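Alpha-actinin-like protein 1 (Schizosaccharomyces pombe, PDB 5BVR) binds actin filaments and takes part in forming and organising the actin ring in cytokinesis, with this piece, a tandem pair of calponin-homology domains, serving as the actin-binding part. Local coordinates at residues Q9-R14 / E217-T222; K18-K23 / G106-L111; N186-F191 / I200-E205. All coordinates share one frame; numbering follows the deposited sequence.

Contact 1 (Q9-R14 / E217-T222)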
loop_
_atom_site.group_PDB
_atom_site.type_symbol
_atom_site.label_atom_id
_atom_site.label_comp_id
_atom_site.label_asym_id
_atom_site.label_seq_id
_atom_site.Cartn_x
_atom_site.Cartn_y
_atom_site.Cartn_z
ATOM N N GLN A 9 3.477 9.028 -14.400
ATOM C CA GLN A 9 3.909 8.228 -13.255
ATOM C C GLN A 9 3.411 6.789 -13.363
ATOM O O GLN A 9 2.285 6.543 -13.791
ATOM C CB GLN A 9 3.416 8.868 -11.958
ATOM C CG GLN A 9 3.931 10.302 -11.740
ATOM C CD GLN A 9 3.445 10.904 -10.437
ATOM O OE1 GLN A 9 4.240 11.383 -9.624
ATOM N NE2 GLN A 9 2.140 10.899 -10.239
ATOM N N SER A 10 4.274 5.853 -12.976
ATOM C CA SER A 10 3.943 4.426 -13.057
ATOM C C SER A 10 2.862 4.076 -12.049
ATOM O O SER A 10 2.569 4.842 -11.129
ATOM C CB SER A 10 5.158 3.567 -12.744
ATOM O OG SER A 10 5.503 3.680 -11.366
ATOM N N VAL A 11 2.267 2.904 -12.235
ATOM C CA VAL A 11 1.295 2.396 -11.274
ATOM C C VAL A 11 1.876 2.355 -9.872
ATOM O O VAL A 11 1.232 2.779 -8.922
ATOM C CB VAL A 11 0.801 0.985 -11.684
ATOM C CG1 VAL A 11 0.008 0.325 -10.563
ATOM C CG2 VAL A 11 -0.047 1.061 -12.954
ATOM N N GLN A 12 3.089 1.850 -9.742
ATOM C CA GLN A 12 3.689 1.738 -8.437
ATOM C C GLN A 12 3.969 3.105 -7.835
ATOM O O GLN A 12 3.750 3.310 -6.640
ATOM C CB GLN A 12 4.961 0.920 -8.505
ATOM C CG GLN A 12 5.488 0.525 -7.160
ATOM C CD GLN A 12 6.712 -0.343 -7.278
ATOM O OE1 GLN A 12 7.841 0.126 -7.062
ATOM N NE2 GLN A 12 6.509 -1.605 -7.629
ATOM N N ASN A 13 4.493 4.030 -8.639
ATOM C CA ASN A 13 4.702 5.383 -8.184
ATOM C C ASN A 13 3.389 5.949 -7.634
ATOM O O ASN A 13 3.332 6.426 -6.476
ATOM C CB ASN A 13 5.263 6.197 -9.368
ATOM C CG ASN A 13 5.694 7.581 -8.995
ATOM O OD1 ASN A 13 5.372 8.091 -7.941
ATOM N ND2 ASN A 13 6.427 8.211 -9.898
ATOM N N ARG A 14 2.325 5.850 -8.414
ATOM C CA ARG A 14 1.072 6.443 -8.022
ATOM C C ARG A 14 0.502 5.748 -6.800
ATOM O O ARG A 14 -0.002 6.403 -5.896
ATOM C CB ARG A 14 0.095 6.463 -9.186
ATOM C CG ARG A 14 0.509 7.532 -10.211
ATOM C CD ARG A 14 -0.431 7.573 -11.404
ATOM N NE ARG A 14 -0.325 6.390 -12.238
ATOM C CZ ARG A 14 -1.215 5.403 -12.285
ATOM N NH1 ARG A 14 -2.329 5.438 -11.553
ATOM N NH2 ARG A 14 -0.984 4.382 -13.094
ATOM N N GLU A 217 2.764 -6.200 -8.843
ATOM C CA GLU A 217 2.573 -7.002 -7.650
ATOM C C GLU A 217 2.584 -6.168 -6.375
ATOM O O GLU A 217 1.708 -6.329 -5.526
ATOM C CB GLU A 217 3.657 -8.067 -7.563
ATOM C CG GLU A 217 3.400 -9.069 -6.436
ATOM C CD GLU A 217 4.448 -10.139 -6.312
ATOM O OE1 GLU A 217 5.564 -9.992 -6.857
ATOM O OE2 GLU A 217 4.150 -11.138 -5.639
ATOM N N ARG A 218 3.584 -5.315 -6.210
ATOM C CA ARG A 218 3.677 -4.551 -4.969
ATOM C C ARG A 218 2.492 -3.615 -4.792
ATOM O O ARG A 218 2.008 -3.448 -3.683
ATOM C CB ARG A 218 4.988 -3.783 -4.947
ATOM C CG ARG A 218 6.185 -4.712 -4.821
ATOM C CD ARG A 218 7.546 -4.008 -4.921
ATOM N NE ARG A 218 8.606 -4.973 -4.655
ATOM C CZ ARG A 218 9.891 -4.671 -4.490
ATOM N NH1 ARG A 218 10.314 -3.413 -4.566
ATOM N NH2 ARG A 218 10.756 -5.644 -4.230
ATOM N N SER A 219 2.016 -3.001 -5.871
ATOM C CA SER A 219 0.844 -2.160 -5.802
ATOM C C SER A 219 -0.395 -2.945 -5.347
ATOM O O SER A 219 -1.174 -2.506 -4.496
ATOM C CB SER A 219 0.585 -1.488 -7.141
ATOM O OG SER A 219 1.669 -0.668 -7.501
ATOM N N ILE A 220 -0.609 -4.099 -5.954
ATOM C CA ILE A 220 -1.742 -4.927 -5.598
ATOM C C ILE A 220 -1.639 -5.334 -4.135
ATOM O O ILE A 220 -2.620 -5.236 -3.388
ATOM C CB ILE A 220 -1.919 -6.134 -6.555
ATOM C CG1 ILE A 220 -2.398 -5.615 -7.908
ATOM C CG2 ILE A 220 -2.873 -7.167 -5.972
ATOM C CD1 ILE A 220 -2.350 -6.665 -9.000
ATOM N N MET A 221 -0.475 -5.813 -3.712
ATOM C CA MET A 221 -0.288 -6.191 -2.319
ATOM C C MET A 221 -0.604 -5.041 -1.369
ATOM O O MET A 221 -1.231 -5.239 -0.331
ATOM C CB MET A 221 1.129 -6.631 -2.072
ATOM C CG MET A 221 1.491 -7.979 -2.690
ATOM S SD MET A 221 3.209 -8.453 -2.409
ATOM C CE MET A 221 3.126 -8.518 -0.625
ATOM N N THR A 222 -0.138 -3.858 -1.707
ATOM C CA THR A 222 -0.370 -2.693 -0.859
ATOM C C THR A 222 -1.869 -2.460 -0.668
ATOM O O THR A 222 -2.324 -2.172 0.456
ATOM C CB THR A 222 0.288 -1.431 -1.447
ATOM O OG1 THR A 222 1.693 -1.664 -1.582
ATOM C CG2 THR A 222 0.091 -0.206 -0.549
HETATM O O HOH W 1 9.694 -0.777 -5.466
#
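Val11 and Gln12, on the first turn of helix 11-25, meet Ser219 near the start of helix 217-234. The Ser219 hydroxyl comes in low against the helix backbone: its OG lies 3.3 Å from Gln12 CA, while Val11 CG1 approaches the same OG at 3.6 Å. A serine suits the place because it is small enough to let Gln12 and Ser219 come within 5.5 Å between their CA atoms, and because its hydroxyl has a bond of its own, to Asp216 OD2. That carboxylate oxygen is also a partner of Gln12 NE2, so one acidic atom serves both sides of the interface. Gln12 leaves its helix with CG anti to the backbone N (chi1 -168°), and the extended chain beyond carries its amide past Ser219 to Arg218, where NE2 rests 3.8 Å from Arg218 CD. The amide and guanidinium planes are only 22° apart. Between them a water donates to Gln12 OE1 at 2.6 Å and accepts from Arg218 NH1 at 2.9 Å, lying in the guanidinium plane. The long straight arginine also makes a cation-pi contact with Trp109, and with Asp216 it belongs to a zinc site. Behind the interface, Ser10 occupies the N-cap of helix 11-25, its OG accepting from Asn13 N at 2.9 Å. Since the two helices belong to different calponin-homology domains, this pairing of the first helix of CH1 with the last helix of CH2 is consistent with the compact, closed form seen in tandem CH actin-binding domains.

Contact 2 (K18-K23 / G106-L111)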
loop_
_atom_site.group_PDB
_atom_site.type_symbol
_atom_site.label_atom_id
_atom_site.label_comp_id
_atom_site.label_asym_id
_atom_site.label_seq_id
_atom_site.Cartn_x
_atom_site.Cartn_y
_atom_site.Cartn_z
ATOM N N LYS A 18 -0.116 7.412 -3.123
ATOM C CA LYS A 18 -1.414 7.427 -2.463
ATOM C C LYS A 18 -1.322 6.792 -1.062
ATOM O O LYS A 18 -1.919 7.314 -0.103
ATOM C CB LYS A 18 -2.469 6.727 -3.340
ATOM C CG LYS A 18 -2.954 7.615 -4.489
ATOM C CD LYS A 18 -3.874 6.908 -5.455
ATOM C CE LYS A 18 -3.100 6.453 -6.681
ATOM N NZ LYS A 18 -3.928 5.767 -7.708
ATOM N N TRP A 19 -0.557 5.705 -0.927
ATOM C CA TRP A 19 -0.358 5.057 0.364
ATOM C C TRP A 19 0.308 6.050 1.342
ATOM O O TRP A 19 -0.163 6.233 2.466
ATOM C CB TRP A 19 0.479 3.783 0.196
ATOM C CG TRP A 19 0.820 3.171 1.505
ATOM C CD1 TRP A 19 0.050 2.305 2.250
ATOM C CD2 TRP A 19 2.009 3.395 2.253
ATOM N NE1 TRP A 19 0.726 1.960 3.400
ATOM C CE2 TRP A 19 1.918 2.637 3.435
ATOM C CE3 TRP A 19 3.153 4.160 2.038
ATOM C CZ2 TRP A 19 2.938 2.616 4.382
ATOM C CZ3 TRP A 19 4.155 4.136 2.970
ATOM C CH2 TRP A 19 4.042 3.383 4.136
ATOM N N PHE A 20 1.360 6.701 0.874
ATOM C CA PHE A 20 2.126 7.675 1.669
ATOM C C PHE A 20 1.149 8.745 2.166
ATOM O O PHE A 20 1.146 9.103 3.355
ATOM C CB PHE A 20 3.243 8.251 0.779
ATOM C CG PHE A 20 4.452 8.793 1.503
ATOM C CD1 PHE A 20 4.346 9.802 2.440
ATOM C CD2 PHE A 20 5.713 8.327 1.153
ATOM C CE1 PHE A 20 5.475 10.303 3.044
ATOM C CE2 PHE A 20 6.844 8.837 1.738
ATOM C CZ PHE A 20 6.725 9.828 2.689
ATOM N N ASN A 21 0.309 9.239 1.264
ATOM C CA ASN A 21 -0.639 10.294 1.609
ATOM C C ASN A 21 -1.735 9.872 2.566
ATOM O O ASN A 21 -2.154 10.688 3.398
ATOM C CB ASN A 21 -1.224 10.947 0.366
ATOM C CG ASN A 21 -0.216 11.787 -0.358
ATOM O OD1 ASN A 21 0.778 12.232 0.222
ATOM N ND2 ASN A 21 -0.450 12.011 -1.630
ATOM N N THR A 22 -2.207 8.626 2.497
ATOM C CA THR A 22 -3.156 8.173 3.514
ATOM C C THR A 22 -2.558 8.284 4.924
ATOM O O THR A 22 -3.260 8.562 5.889
ATOM C CB THR A 22 -3.661 6.720 3.288
ATOM O OG1 THR A 22 -2.597 5.781 3.484
ATOM C CG2 THR A 22 -4.261 6.564 1.924
ATOM N N LYS A 23 -1.255 8.062 5.048
ATOM C CA LYS A 23 -0.597 8.177 6.335
ATOM C C LYS A 23 -0.435 9.649 6.751
ATOM O O LYS A 23 -0.845 10.056 7.860
ATOM C CB LYS A 23 0.752 7.471 6.304
ATOM C CG LYS A 23 0.698 5.992 5.958
ATOM C CD LYS A 23 -0.293 5.201 6.790
ATOM C CE LYS A 23 -0.283 3.745 6.361
ATOM N NZ LYS A 23 -1.237 2.951 7.178
ATOM N N GLY A 106 11.933 1.793 -3.967
ATOM C CA GLY A 106 12.456 0.665 -3.205
ATOM C C GLY A 106 12.341 0.854 -1.702
ATOM O O GLY A 106 11.960 -0.051 -0.966
ATOM N N LEU A 107 12.692 2.046 -1.251
ATOM C CA LEU A 107 12.625 2.349 0.151
ATOM C C LEU A 107 11.183 2.347 0.645
ATOM O O LEU A 107 10.893 1.782 1.694
ATOM C CB LEU A 107 13.268 3.698 0.426
ATOM C CG LEU A 107 13.341 4.113 1.897
ATOM C CD1 LEU A 107 14.134 3.117 2.711
ATOM C CD2 LEU A 107 13.939 5.498 2.001
ATOM N N ILE A 108 10.284 2.968 -0.111
ATOM C CA ILE A 108 8.892 3.007 0.290
ATOM C C ILE A 108 8.336 1.580 0.363
ATOM O O ILE A 108 7.605 1.252 1.296
ATOM C CB ILE A 108 8.057 3.904 -0.624
ATOM C CG1 ILE A 108 8.560 5.343 -0.489
ATOM C CG2 ILE A 108 6.575 3.800 -0.265
ATOM C CD1 ILE A 108 8.005 6.259 -1.492
ATOM N N TRP A 109 8.694 0.719 -0.581
ATOM C CA TRP A 109 8.242 -0.667 -0.489
ATOM C C TRP A 109 8.733 -1.325 0.808
ATOM O O TRP A 109 7.981 -2.008 1.490
ATOM C CB TRP A 109 8.676 -1.496 -1.696
ATOM C CG TRP A 109 8.330 -2.948 -1.520
ATOM C CD1 TRP A 109 9.209 -3.989 -1.423
ATOM C CD2 TRP A 109 7.018 -3.508 -1.342
ATOM N NE1 TRP A 109 8.528 -5.165 -1.225
ATOM C CE2 TRP A 109 7.182 -4.898 -1.174
ATOM C CE3 TRP A 109 5.727 -2.968 -1.327
ATOM C CZ2 TRP A 109 6.104 -5.758 -0.982
ATOM C CZ3 TRP A 109 4.656 -3.819 -1.145
ATOM C CH2 TRP A 109 4.849 -5.203 -0.976
ATOM N N THR A 110 9.979 -1.067 1.186
ATOM C CA THR A 110 10.509 -1.618 2.416
ATOM C C THR A 110 9.633 -1.207 3.613
ATOM O O THR A 110 9.361 -2.024 4.497
ATOM C CB THR A 110 11.971 -1.162 2.599
ATOM O OG1 THR A 110 12.763 -1.793 1.586
ATOM C CG2 THR A 110 12.522 -1.598 3.947
ATOM N N LEU A 111 9.174 0.044 3.599
ATOM C CA LEU A 111 8.323 0.572 4.666
ATOM C C LEU A 111 6.918 -0.033 4.612
ATOM O O LEU A 111 6.365 -0.377 5.633
ATOM C CB LEU A 111 8.259 2.099 4.607
ATOM C CG LEU A 111 9.614 2.824 4.716
ATOM C CD1 LEU A 111 9.388 4.316 4.669
ATOM C CD2 LEU A 111 10.331 2.443 5.988
#
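Ile108 sets its two arms against two aromatic rings, Trp19 and Phe20, within the helical core of the first calponin-homology domain. The axes of segments 18-23 and 106-111 come within 11.6 Å and run at 54° to each other, a gap bridged by large side chains. Trp19 suits that spacing: with CG anti to its backbone N (chi1 174°), the indole reaches toward the other helix and presents the CE3-CZ3 side of its six-membered ring obliquely, CZ3 lying 4.1 Å from Ile108 CG2 as the two side chains slide past each other in opposite directions. One turn further on, Leu111 continues the apolar surface, its CB 4.4 Å from Trp19 CH2. Phe20 meets the longer branch of the isoleucine, which lies about at right angles to it: Ile108 CD1 comes to the ring edge, near the ring plane, 4.1 Å from Phe20 CD2. The beta-branched isoleucine can thus touch both rings at once, CG2 serving one and CD1 the other. Leu48 of helix 43-53 packs against both Phe20 and Leu111, and on another side Trp19 touches Thr222 of the second CH domain. Residues 106-111 fall within the actin-binding region, and this apolar layer packs that part of helix 101-117 against helix 11-25. On the remote side of helix 11-25, Thr22 OG1 donates to Trp19 O at 2.7 Å, in the carbonyl plane and on a lone pair.

Contact 3 (N186-F191 / I200-E205)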
loop_
_atom_site.group_PDB
_atom_site.type_symbol
_atom_site.label_atom_id
_atom_site.label_comp_id
_atom_site.label_asym_id
_atom_site.label_seq_id
_atom_site.Cartn_x
_atom_site.Cartn_y
_atom_site.Cartn_z
ATOM N N ASN A 186 -17.141 -4.642 -12.649
ATOM C CA ASN A 186 -17.034 -5.343 -11.373
ATOM C C ASN A 186 -15.879 -4.804 -10.543
ATOM O O ASN A 186 -16.007 -4.618 -9.345
ATOM C CB ASN A 186 -16.902 -6.833 -11.611
ATOM C CG ASN A 186 -18.173 -7.426 -12.199
ATOM O OD1 ASN A 186 -19.245 -6.799 -12.145
ATOM N ND2 ASN A 186 -18.073 -8.641 -12.716
ATOM N N MET A 187 -14.745 -4.538 -11.168
ATOM C CA MET A 187 -13.600 -3.910 -10.491
ATOM C C MET A 187 -14.006 -2.561 -9.903
ATOM O O MET A 187 -13.700 -2.223 -8.752
ATOM C CB MET A 187 -12.440 -3.691 -11.481
ATOM C CG MET A 187 -11.097 -3.326 -10.828
ATOM S SD MET A 187 -10.274 -4.758 -10.128
ATOM C CE MET A 187 -9.738 -5.593 -11.631
ATOM N N GLN A 188 -14.655 -1.751 -10.725
ATOM C CA GLN A 188 -15.077 -0.421 -10.302
ATOM C C GLN A 188 -16.041 -0.527 -9.119
ATOM O O GLN A 188 -15.924 0.211 -8.132
ATOM C CB GLN A 188 -15.745 0.287 -11.476
ATOM C CG GLN A 188 -16.173 1.712 -11.181
ATOM C CD GLN A 188 -14.996 2.643 -11.044
ATOM O OE1 GLN A 188 -14.190 2.772 -11.964
ATOM N NE2 GLN A 188 -14.879 3.291 -9.888
ATOM N N LEU A 189 -16.981 -1.456 -9.207
ATOM C CA LEU A 189 -17.946 -1.684 -8.128
ATOM C C LEU A 189 -17.229 -1.993 -6.808
ATOM O O LEU A 189 -17.496 -1.359 -5.775
ATOM C CB LEU A 189 -18.889 -2.832 -8.509
ATOM C CG LEU A 189 -20.017 -3.111 -7.526
ATOM C CD1 LEU A 189 -21.035 -1.983 -7.527
ATOM C CD2 LEU A 189 -20.674 -4.448 -7.863
ATOM N N ALA A 190 -16.312 -2.954 -6.850
ATOM C CA ALA A 190 -15.576 -3.337 -5.652
ATOM C C ALA A 190 -14.809 -2.151 -5.084
ATOM O O ALA A 190 -14.884 -1.887 -3.883
ATOM C CB ALA A 190 -14.632 -4.487 -5.946
ATOM N N PHE A 191 -14.055 -1.439 -5.912
ATOM C CA PHE A 191 -13.256 -0.332 -5.410
ATOM C C PHE A 191 -14.156 0.733 -4.787
ATOM O O PHE A 191 -13.791 1.313 -3.759
ATOM C CB PHE A 191 -12.411 0.290 -6.520
ATOM C CG PHE A 191 -11.285 -0.582 -7.014
ATOM C CD1 PHE A 191 -11.101 -1.894 -6.568
ATOM C CD2 PHE A 191 -10.380 -0.066 -7.928
ATOM C CE1 PHE A 191 -10.020 -2.658 -7.056
ATOM C CE2 PHE A 191 -9.333 -0.825 -8.403
ATOM C CZ PHE A 191 -9.154 -2.113 -7.956
ATOM N N ILE A 200 -11.945 1.745 2.928
ATOM C CA ILE A 200 -10.701 1.294 2.323
ATOM C C ILE A 200 -10.270 2.310 1.246
ATOM O O ILE A 200 -10.979 2.491 0.260
ATOM C CB ILE A 200 -10.883 -0.099 1.708
ATOM C CG1 ILE A 200 -11.057 -1.148 2.819
ATOM C CG2 ILE A 200 -9.696 -0.458 0.813
ATOM C CD1 ILE A 200 -11.662 -2.488 2.358
ATOM N N PRO A 201 -9.106 2.956 1.423
ATOM C CA PRO A 201 -8.716 4.000 0.471
ATOM C C PRO A 201 -8.430 3.431 -0.906
ATOM O O PRO A 201 -7.907 2.328 -1.031
ATOM C CB PRO A 201 -7.429 4.564 1.082
ATOM C CG PRO A 201 -6.832 3.441 1.826
ATOM C CD PRO A 201 -8.027 2.675 2.392
ATOM N N ARG A 202 -8.752 4.214 -1.925
ATOM C CA ARG A 202 -8.592 3.793 -3.305
ATOM C C ARG A 202 -7.144 3.972 -3.747
ATOM O O ARG A 202 -6.805 4.973 -4.392
ATOM C CB ARG A 202 -9.512 4.624 -4.184
ATOM C CG ARG A 202 -9.455 4.290 -5.655
ATOM C CD ARG A 202 -10.269 5.290 -6.437
ATOM N NE ARG A 202 -11.674 5.161 -6.080
ATOM C CZ ARG A 202 -12.533 4.366 -6.708
ATOM N NH1 ARG A 202 -12.152 3.640 -7.749
ATOM N NH2 ARG A 202 -13.786 4.309 -6.297
ATOM N N LEU A 203 -6.291 3.019 -3.406
ATOM C CA LEU A 203 -4.871 3.140 -3.694
ATOM C C LEU A 203 -4.501 2.839 -5.142
ATOM O O LEU A 203 -3.406 3.208 -5.554
ATOM C CB LEU A 203 -4.041 2.233 -2.773
ATOM C CG LEU A 203 -4.216 2.509 -1.276
ATOM C CD1 LEU A 203 -3.234 1.663 -0.486
ATOM C CD2 LEU A 203 -4.027 3.995 -0.892
ATOM N N ILE A 204 -5.368 2.126 -5.868
ATOM C CA ILE A 204 -5.115 1.770 -7.265
ATOM C C ILE A 204 -6.317 2.123 -8.116
ATOM O O ILE A 204 -7.451 2.079 -7.659
ATOM C CB ILE A 204 -4.745 0.283 -7.436
ATOM C CG1 ILE A 204 -5.861 -0.637 -6.943
ATOM C CG2 ILE A 204 -3.462 -0.014 -6.734
ATOM C CD1 ILE A 204 -5.551 -2.118 -7.120
ATOM N N GLU A 205 -6.052 2.499 -9.359
ATOM C CA GLU A 205 -7.115 2.820 -10.291
ATOM C C GLU A 205 -7.569 1.527 -10.957
ATOM O O GLU A 205 -6.792 0.563 -11.085
ATOM C CB GLU A 205 -6.618 3.777 -11.374
ATOM C CG GLU A 205 -5.891 5.031 -10.876
ATOM C CD GLU A 205 -6.831 6.084 -10.362
ATOM O OE1 GLU A 205 -8.047 5.807 -10.277
ATOM O OE2 GLU A 205 -6.350 7.200 -10.052
HETATM O O HOH W 2 -11.232 1.101 -2.387
#
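Gln188 and Arg202 meet at a shared acceptor, Asp192 OD1, which takes a hydrogen bond from Gln188 NE2 and a salt bridge from Arg202 NH2. Both belong to the second calponin-homology domain, where the loop after helix 183-198 folds back over that helix. The common carboxylate explains how two donors can sit close: Gln188 NE2 and Arg202 NH1 are 3.5 Å apart without bonding, their amide and guanidinium planes 23° from parallel, and the negative charge probably eases the crowding. Arg202 is the centre of an inverse gamma turn, in which Leu203 N makes a weak bond to Pro201 O. Its chain leaves with CG anti to the backbone N and bends at chi3 (-65°), which turns the guanidinium back over the helix. Phe191 O then lies over one face of that group, and NH1 stands at the Phe191 ring edge, 3.6 Å from Phe191 CB. The phenyl ring itself reaches into the loop, where CZ packs 3.7 Å from Ile204 CD1 and CE2 comes 3.5 Å from Ile204 O. Phenylalanine fits because it is long enough to reach from the helix to Ile204 of the loop, and flat enough to meet Tyr223 and Phe161 edge-to-face. With the ring cut back to an alanine, Ile204 CD1 would probably be left without this apolar neighbour, and Tyr223 and Phe161 without an edge-to-face partner. Ile204 answers the ring by holding CG1 between its backbone N and carbonyl carbon (chi1 60°), the crowded position, which brings the end of the chain across Phe191. Where the loop begins, a water ties the backbones together, donating to Phe191 O at 2.9 Å and to Ile200 O at 3.0 Å.

Overall arrangement
Contact 2 is the buried one, purely apolar between its two helices and lying within the first CH domain; contact 3, within the second, is partly buried and mixes the buried Phe191 ring with the partly exposed, charged Arg202. Contact 1 joins the two domains and touches directly by close packing, its polar links passing through a water and the Asp216 carboxylate. Helix 11-25 serves both contacts 1 and 2, offering its first turn to the second domain and a later one to the core of its own. Thr222 of contact 1 packs on Leu203 of contact 3. Arg14 packs on Glu205, and Lys18 reaches Leu203 and Glu205 through weak, long polar contacts, extending the domain interface.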